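Local coordinates for protein importin subunit beta-1 (Saccharomyces cerevisiae, PDB 5OWU) that carries proteins into the nucleus as the importin beta partner of importin alpha, the subunit that recognises the classical nuclear localization signal of the cargo, at residues Pro719-Ile724 / Val759-Gly764; Ile713-Ile718 / His766-Ala771. One frame throughout, in Å; residues are numbered along the deposited sequence.

Contact 1 (Pro719-Ile724 / Val759-Gly764)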
ATOM      1  N   PRO A 719      -6.001   3.996 -38.775  1.00 25.02           N
ATOM      2  CA  PRO A 719      -4.899   3.101 -39.169  1.00 28.72           C
ATOM      3  C   PRO A 719      -4.137   2.501 -37.995  1.00 30.31           C
ATOM      4  O   PRO A 719      -3.541   1.433 -38.157  1.00 26.57           O
ATOM      5  CB  PRO A 719      -4.001   4.004 -40.025  1.00 28.76           C
ATOM      6  CG  PRO A 719      -4.935   5.033 -40.566  1.00 28.81           C
ATOM      7  CD  PRO A 719      -5.904   5.298 -39.451  1.00 23.76           C
ATOM      8  N   TYR A 720      -4.141   3.137 -36.822  1.00 28.13           N
ATOM      9  CA  TYR A 720      -3.473   2.584 -35.643  1.00 19.81           C
ATOM     10  C   TYR A 720      -4.382   1.674 -34.821  1.00 28.05           C
ATOM     11  O   TYR A 720      -3.885   0.895 -33.989  1.00 30.11           O
ATOM     12  CB  TYR A 720      -2.954   3.722 -34.754  1.00 24.45           C
ATOM     13  CG  TYR A 720      -2.224   4.807 -35.512  1.00 23.35           C
ATOM     14  CD1 TYR A 720      -0.855   4.732 -35.726  1.00 26.56           C
ATOM     15  CD2 TYR A 720      -2.901   5.910 -36.010  1.00 31.13           C
ATOM     16  CE1 TYR A 720      -0.183   5.724 -36.418  1.00 26.46           C
ATOM     17  CE2 TYR A 720      -2.232   6.910 -36.707  1.00 30.16           C
ATOM     18  CZ  TYR A 720      -0.876   6.805 -36.913  1.00 29.95           C
ATOM     19  OH  TYR A 720      -0.204   7.787 -37.611  1.00 29.96           O
ATOM     20  N   LEU A 721      -5.690   1.723 -35.076  1.00 26.96           N
ATOM     21  CA  LEU A 721      -6.665   1.129 -34.171  1.00 33.21           C
ATOM     22  C   LEU A 721      -6.368  -0.344 -33.904  1.00 31.55           C
ATOM     23  O   LEU A 721      -6.248  -0.764 -32.746  1.00 28.82           O
ATOM     24  CB  LEU A 721      -8.066   1.311 -34.753  1.00 25.20           C
ATOM     25  CG  LEU A 721      -9.230   0.790 -33.923  1.00 32.01           C
ATOM     26  CD1 LEU A 721      -9.269   1.459 -32.556  1.00 31.98           C
ATOM     27  CD2 LEU A 721     -10.528   1.023 -34.679  1.00 33.89           C
ATOM     28  N   ASN A 722      -6.225  -1.147 -34.961  1.00 32.57           N
ATOM     29  CA  ASN A 722      -5.999  -2.571 -34.750  1.00 32.99           C
ATOM     30  C   ASN A 722      -4.846  -2.789 -33.782  1.00 32.00           C
ATOM     31  O   ASN A 722      -5.007  -3.443 -32.741  1.00 34.79           O
ATOM     32  CB  ASN A 722      -5.735  -3.289 -36.077  1.00 32.43           C
ATOM     33  CG  ASN A 722      -5.852  -4.795 -35.943  1.00 41.70           C
ATOM     34  OD1 ASN A 722      -4.880  -5.522 -36.115  1.00 39.71           O
ATOM     35  ND2 ASN A 722      -7.045  -5.266 -35.591  1.00 31.69           N
ATOM     36  N   ASP A 723      -3.690  -2.177 -34.061  1.00 32.36           N
ATOM     37  CA  ASP A 723      -2.542  -2.412 -33.194  1.00 34.20           C
ATOM     38  C   ASP A 723      -2.878  -2.038 -31.758  1.00 32.69           C
ATOM     39  O   ASP A 723      -2.654  -2.824 -30.825  1.00 36.13           O
ATOM     40  CB  ASP A 723      -1.327  -1.629 -33.679  1.00 32.88           C
ATOM     41  CG  ASP A 723      -0.741  -2.199 -34.950  1.00 41.33           C
ATOM     42  OD1 ASP A 723      -0.969  -3.395 -35.235  1.00 39.46           O
ATOM     43  OD2 ASP A 723      -0.050  -1.441 -35.657  1.00 54.40           O
ATOM     44  N   ILE A 724      -3.475  -0.859 -31.566  1.00 30.36           N
ATOM     45  CA  ILE A 724      -3.764  -0.400 -30.210  1.00 23.67           C
ATOM     46  C   ILE A 724      -4.737  -1.354 -29.541  1.00 29.03           C
ATOM     47  O   ILE A 724      -4.558  -1.732 -28.372  1.00 30.24           O
ATOM     48  CB  ILE A 724      -4.297   1.046 -30.235  1.00 26.25           C
ATOM     49  CG1 ILE A 724      -3.233   2.025 -30.758  1.00 33.13           C
ATOM     50  CG2 ILE A 724      -4.822   1.481 -28.867  1.00 27.68           C
ATOM     51  CD1 ILE A 724      -1.793   1.742 -30.365  1.00 36.40           C
ATOM     52  N   VAL A 759     -12.430   4.707 -23.668  1.00 30.45           N
ATOM     53  CA  VAL A 759     -13.237   5.926 -23.648  1.00 26.02           C
ATOM     54  C   VAL A 759     -12.787   6.866 -24.758  1.00 25.72           C
ATOM     55  O   VAL A 759     -13.602   7.385 -25.534  1.00 30.32           O
ATOM     56  CB  VAL A 759     -13.146   6.602 -22.268  1.00 26.50           C
ATOM     57  CG1 VAL A 759     -13.724   8.022 -22.294  1.00 34.08           C
ATOM     58  CG2 VAL A 759     -13.875   5.777 -21.244  1.00 26.87           C
ATOM     59  N   GLY A 760     -11.477   7.095 -24.849  1.00 28.91           N
ATOM     60  CA  GLY A 760     -10.971   7.995 -25.867  1.00 24.24           C
ATOM     61  C   GLY A 760     -11.239   7.490 -27.273  1.00 24.54           C
ATOM     62  O   GLY A 760     -11.552   8.269 -28.174  1.00 27.68           O
ATOM     63  N   ILE A 761     -11.125   6.176 -27.476  1.00 27.11           N
ATOM     64  CA  ILE A 761     -11.322   5.601 -28.806  1.00 23.03           C
ATOM     65  C   ILE A 761     -12.782   5.712 -29.218  1.00 27.81           C
ATOM     66  O   ILE A 761     -13.101   6.113 -30.342  1.00 32.33           O
ATOM     67  CB  ILE A 761     -10.832   4.141 -28.825  1.00 27.42           C
ATOM     68  CG1 ILE A 761      -9.306   4.121 -28.871  1.00 27.16           C
ATOM     69  CG2 ILE A 761     -11.403   3.371 -30.005  1.00 32.76           C
ATOM     70  CD1 ILE A 761      -8.692   2.754 -28.599  1.00 33.09           C
ATOM     71  N   VAL A 762     -13.692   5.369 -28.311  1.00 30.95           N
ATOM     72  CA  VAL A 762     -15.109   5.447 -28.637  1.00 26.98           C
ATOM     73  C   VAL A 762     -15.520   6.895 -28.885  1.00 32.48           C
ATOM     74  O   VAL A 762     -16.329   7.176 -29.776  1.00 36.54           O
ATOM     75  CB  VAL A 762     -15.935   4.783 -27.521  1.00 32.76           C
ATOM     76  CG1 VAL A 762     -17.425   5.036 -27.706  1.00 33.94           C
ATOM     77  CG2 VAL A 762     -15.647   3.298 -27.525  1.00 26.32           C
ATOM     78  N   ALA A 763     -14.959   7.839 -28.122  1.00 27.88           N
ATOM     79  CA  ALA A 763     -15.228   9.251 -28.392  1.00 27.60           C
ATOM     80  C   ALA A 763     -14.698   9.659 -29.762  1.00 31.30           C
ATOM     81  O   ALA A 763     -15.399  10.307 -30.544  1.00 34.53           O
ATOM     82  CB  ALA A 763     -14.609  10.128 -27.304  1.00 29.42           C
ATOM     83  N   GLY A 764     -13.457   9.288 -30.072  1.00 33.08           N
ATOM     84  CA  GLY A 764     -12.860   9.704 -31.330  1.00 28.00           C
ATOM     85  C   GLY A 764     -13.548   9.114 -32.543  1.00 31.21           C
ATOM     86  O   GLY A 764     -13.674   9.782 -33.572  1.00 30.30           O
TER

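Contact 2 (Ile713-Ile718 / His766-Ala771)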
ATOM      1  N   ILE A 713      -7.699  13.162 -32.401  1.00 25.27           N
ATOM      2  CA  ILE A 713      -7.482  13.050 -33.852  1.00 28.45           C
ATOM      3  C   ILE A 713      -8.602  12.293 -34.556  1.00 26.24           C
ATOM      4  O   ILE A 713      -8.597  12.199 -35.797  1.00 30.33           O
ATOM      5  CB  ILE A 713      -6.110  12.409 -34.183  1.00 27.58           C
ATOM      6  CG1 ILE A 713      -6.078  10.902 -33.869  1.00 21.81           C
ATOM      7  CG2 ILE A 713      -4.994  13.137 -33.435  1.00 26.78           C
ATOM      8  CD1 ILE A 713      -4.801  10.202 -34.393  1.00 29.08           C
ATOM      9  N   GLY A 714      -9.553  11.748 -33.807  1.00 25.00           N
ATOM     10  CA  GLY A 714     -10.741  11.172 -34.410  1.00 28.58           C
ATOM     11  C   GLY A 714     -10.412  10.097 -35.427  1.00 27.86           C
ATOM     12  O   GLY A 714      -9.643   9.164 -35.164  1.00 24.56           O
ATOM     13  N   ALA A 715     -11.008  10.237 -36.615  1.00 31.24           N
ATOM     14  CA  ALA A 715     -10.859   9.246 -37.678  1.00 31.92           C
ATOM     15  C   ALA A 715      -9.407   9.050 -38.102  1.00 28.22           C
ATOM     16  O   ALA A 715      -9.060   7.966 -38.589  1.00 28.80           O
ATOM     17  CB  ALA A 715     -11.704   9.653 -38.884  1.00 30.69           C
ATOM     18  N   ASP A 716      -8.543  10.061 -37.918  1.00 21.74           N
ATOM     19  CA  ASP A 716      -7.129   9.879 -38.235  1.00 29.06           C
ATOM     20  C   ASP A 716      -6.519   8.707 -37.469  1.00 27.64           C
ATOM     21  O   ASP A 716      -5.441   8.219 -37.839  1.00 26.03           O
ATOM     22  CB  ASP A 716      -6.358  11.159 -37.912  1.00 25.04           C
ATOM     23  CG  ASP A 716      -6.557  12.258 -38.946  1.00 36.34           C
ATOM     24  OD1 ASP A 716      -7.364  12.090 -39.883  1.00 38.63           O
ATOM     25  OD2 ASP A 716      -5.892  13.303 -38.811  1.00 37.39           O
ATOM     26  N   PHE A 717      -7.179   8.257 -36.400  1.00 24.28           N
ATOM     27  CA  PHE A 717      -6.680   7.173 -35.565  1.00 23.07           C
ATOM     28  C   PHE A 717      -6.900   5.800 -36.182  1.00 23.77           C
ATOM     29  O   PHE A 717      -6.271   4.832 -35.746  1.00 25.01           O
ATOM     30  CB  PHE A 717      -7.375   7.228 -34.205  1.00 25.65           C
ATOM     31  CG  PHE A 717      -6.678   6.439 -33.123  1.00 21.67           C
ATOM     32  CD1 PHE A 717      -5.521   6.925 -32.532  1.00 24.34           C
ATOM     33  CD2 PHE A 717      -7.196   5.229 -32.678  1.00 22.95           C
ATOM     34  CE1 PHE A 717      -4.887   6.213 -31.522  1.00 28.43           C
ATOM     35  CE2 PHE A 717      -6.566   4.514 -31.673  1.00 25.47           C
ATOM     36  CZ  PHE A 717      -5.408   5.008 -31.097  1.00 28.60           C
ATOM     37  N   ILE A 718      -7.770   5.688 -37.186  1.00 26.94           N
ATOM     38  CA  ILE A 718      -8.197   4.364 -37.649  1.00 25.71           C
ATOM     39  C   ILE A 718      -7.022   3.495 -38.081  1.00 28.22           C
ATOM     40  O   ILE A 718      -7.026   2.294 -37.773  1.00 31.88           O
ATOM     41  CB  ILE A 718      -9.280   4.510 -38.724  1.00 24.44           C
ATOM     42  CG1 ILE A 718     -10.569   5.027 -38.069  1.00 30.06           C
ATOM     43  CG2 ILE A 718      -9.521   3.182 -39.442  1.00 28.16           C
ATOM     44  CD1 ILE A 718     -11.624   5.532 -39.043  1.00 30.25           C
ATOM     45  N   HIS A 766     -16.719   8.229 -32.760  1.00 28.86           N
ATOM     46  CA  HIS A 766     -18.163   8.349 -32.593  0.56 38.19           C
ATOM     47  C   HIS A 766     -18.897   8.280 -33.926  1.00 41.77           C
ATOM     48  O   HIS A 766     -20.012   7.753 -33.995  1.00 37.39           O
ATOM     49  CB  HIS A 766     -18.472   9.665 -31.871  0.56 42.11           C
ATOM     50  CG  HIS A 766     -19.932   9.984 -31.769  0.56 48.01           C
ATOM     51  ND1 HIS A 766     -20.589  10.760 -32.698  0.56 50.41           N
ATOM     52  CD2 HIS A 766     -20.855   9.650 -30.835  0.56 46.32           C
ATOM     53  CE1 HIS A 766     -21.858  10.881 -32.349  0.56 50.30           C
ATOM     54  NE2 HIS A 766     -22.044  10.219 -31.221  0.56 49.43           N
ATOM     55  N   ASP A 767     -18.293   8.803 -34.989  1.00 38.24           N
ATOM     56  CA  ASP A 767     -18.908   8.839 -36.311  1.00 47.66           C
ATOM     57  C   ASP A 767     -18.458   7.702 -37.217  1.00 47.16           C
ATOM     58  O   ASP A 767     -18.878   7.652 -38.376  1.00 42.78           O
ATOM     59  CB  ASP A 767     -18.599  10.173 -37.005  1.00 51.11           C
ATOM     60  CG  ASP A 767     -19.376  11.335 -36.422  1.00 65.06           C
ATOM     61  OD1 ASP A 767     -20.392  11.096 -35.730  1.00 67.53           O
ATOM     62  OD2 ASP A 767     -18.976  12.492 -36.676  1.00 60.13           O
ATOM     63  N   LYS A 768     -17.616   6.795 -36.730  1.00 42.12           N
ATOM     64  CA  LYS A 768     -17.043   5.732 -37.551  1.00 33.58           C
ATOM     65  C   LYS A 768     -17.363   4.371 -36.942  1.00 34.59           C
ATOM     66  O   LYS A 768     -16.460   3.597 -36.601  1.00 36.42           O
ATOM     67  CB  LYS A 768     -15.538   5.933 -37.708  1.00 33.14           C
ATOM     68  CG  LYS A 768     -15.190   7.225 -38.421  1.00 35.32           C
ATOM     69  CD  LYS A 768     -15.388   7.100 -39.921  1.00 44.33           C
ATOM     70  CE  LYS A 768     -16.016   8.347 -40.534  1.00 52.24           C
ATOM     71  NZ  LYS A 768     -15.458   9.609 -39.989  1.00 59.99           N
ATOM     72  N   PRO A 769     -18.648   4.042 -36.807  1.00 36.06           N
ATOM     73  CA  PRO A 769     -19.010   2.758 -36.183  1.00 40.09           C
ATOM     74  C   PRO A 769     -18.449   1.552 -36.909  1.00 38.77           C
ATOM     75  O   PRO A 769     -18.202   0.524 -36.270  1.00 34.51           O
ATOM     76  CB  PRO A 769     -20.544   2.774 -36.219  1.00 47.00           C
ATOM     77  CG  PRO A 769     -20.893   3.717 -37.315  1.00 47.36           C
ATOM     78  CD  PRO A 769     -19.830   4.775 -37.287  1.00 38.63           C
ATOM     79  N   GLU A 770     -18.233   1.637 -38.226  1.00 31.06           N
ATOM     80  CA  GLU A 770     -17.676   0.497 -38.943  1.00 40.85           C
ATOM     81  C   GLU A 770     -16.250   0.206 -38.502  1.00 35.32           C
ATOM     82  O   GLU A 770     -15.800  -0.943 -38.570  1.00 35.45           O
ATOM     83  CB  GLU A 770     -17.728   0.735 -40.458  1.00 41.02           C
ATOM     84  CG  GLU A 770     -16.797   1.828 -40.980  1.00 43.74           C
ATOM     85  CD  GLU A 770     -17.308   3.234 -40.708  1.00 60.07           C
ATOM     86  OE1 GLU A 770     -18.354   3.383 -40.033  1.00 51.41           O
ATOM     87  OE2 GLU A 770     -16.659   4.194 -41.180  1.00 61.26           O
ATOM     88  N   ALA A 771     -15.525   1.225 -38.046  1.00 28.63           N
ATOM     89  CA  ALA A 771     -14.175   0.999 -37.554  1.00 29.26           C
ATOM     90  C   ALA A 771     -14.187   0.355 -36.174  1.00 28.04           C
ATOM     91  O   ALA A 771     -13.302  -0.448 -35.854  1.00 30.78           O
ATOM     92  CB  ALA A 771     -13.403   2.318 -37.521  1.00 34.06           C
TER

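Contact 1 (Pro719-Ile724 / Val759-Gly764)
Leu-721 makes the first touch on Ile-761, and it does so with one end of its fork: its CD1 lies 3.8 Å from Ile-761 CG2. The CA and CB of Leu-721 do not aim straight at the other helix; the reach comes from chi1 near -178°, which swings CG away from the backbone N and out beside the carbonyl, and from the turn at chi2 that sends the CD1 methyl across. The CA atoms of Leu-721 and Ile-761 stay 8.4 Å apart, and the helices meet here through side chains. Both residues belong to HEAT 17, in which helix 718-732 and helix 741-764 form the antiparallel hairpin of a HEAT repeat, so this contact joins the start of the first helix to the end of the second. Three residues further on, one helical turn along, Ile-724 points its CB toward the partner helix and offers the short branch: its CG2 comes within 4.1 Å of Ile-761 CD1, while the longer CG1 arm leads off elsewhere. Ile-761 thus serves both neighbours with different ends, its CG2 for the leucine and, through an extended chi2 of 168°, its CD1 for the isoleucine. All three side chains are buried, and their meeting is purely apolar, with 107 Å² of surface hidden between the segments. Ile-724 also packs on Phe-706 of helix 698-713 and on Met-682 of helix 675-689, whereas Ile-761 rests on Ala-710; the hairpin is therefore pressed against the helices of HEAT 16.

Contact 2 (Ile713-Ile718 / His766-Ala771)
The backbone N of Ala-771 donates a hydrogen bond to Lys-768 O (2.9 Å) in the turn that carries both residues met by Ile-718 from the other segment. Lys-768 holds the N-cap position, and helix 769-772 starts directly after it. Ile-718 directs its CB toward this turn. Its CG1 lies 4.0 Å from Ala-771 CB, and its terminal CD1 touches the same methyl while also resting on the aliphatic stem of Lys-768, nearest at CG (4.0 Å) and with CB and CD almost as close. The two chains meet at about a right angle, so the isoleucine tip sits across the lysine stem. The first segment belongs to the joint between two HEAT repeats: Gly-714, with positive phi (56°), is the first residue to leave the helical path after helix 698-713, and residues 715-717 form a 3-10 turn leading into helix 718-732. The touching residues are all only partly covered, at the surface of the superhelix. Asp-716 in this turn makes a salt bridge to Arg-675 of HEAT 16. The lysine chain is bent at chi2, chi3 and chi4, and NZ ends 3.9 Å from Ala-715 CB, an approach of ammonium group to methyl that is simple van der Waals contact.

Contact 1 and contact 2 are neighbours, their centres about 7 Å apart, and along the chain the first is nested inside the loop closed by the second. Phe-717, from the turn of contact 2, joins them: its CZ lies 3.7 Å from Ile-724 CG1, and its CE2 is 3.9 Å from Ile-761 CG1, so the ring packs against both isoleucines of the buried pair. A second junction puts Leu-721 CD2 3.4 Å from Ala-771 O. Contact 1 is part of the buried interface of the HEAT 17 hairpin, at the end where its first helix begins and its second finishes, and contact 2 borders it at the surface, where the linkers before and after that hairpin come together.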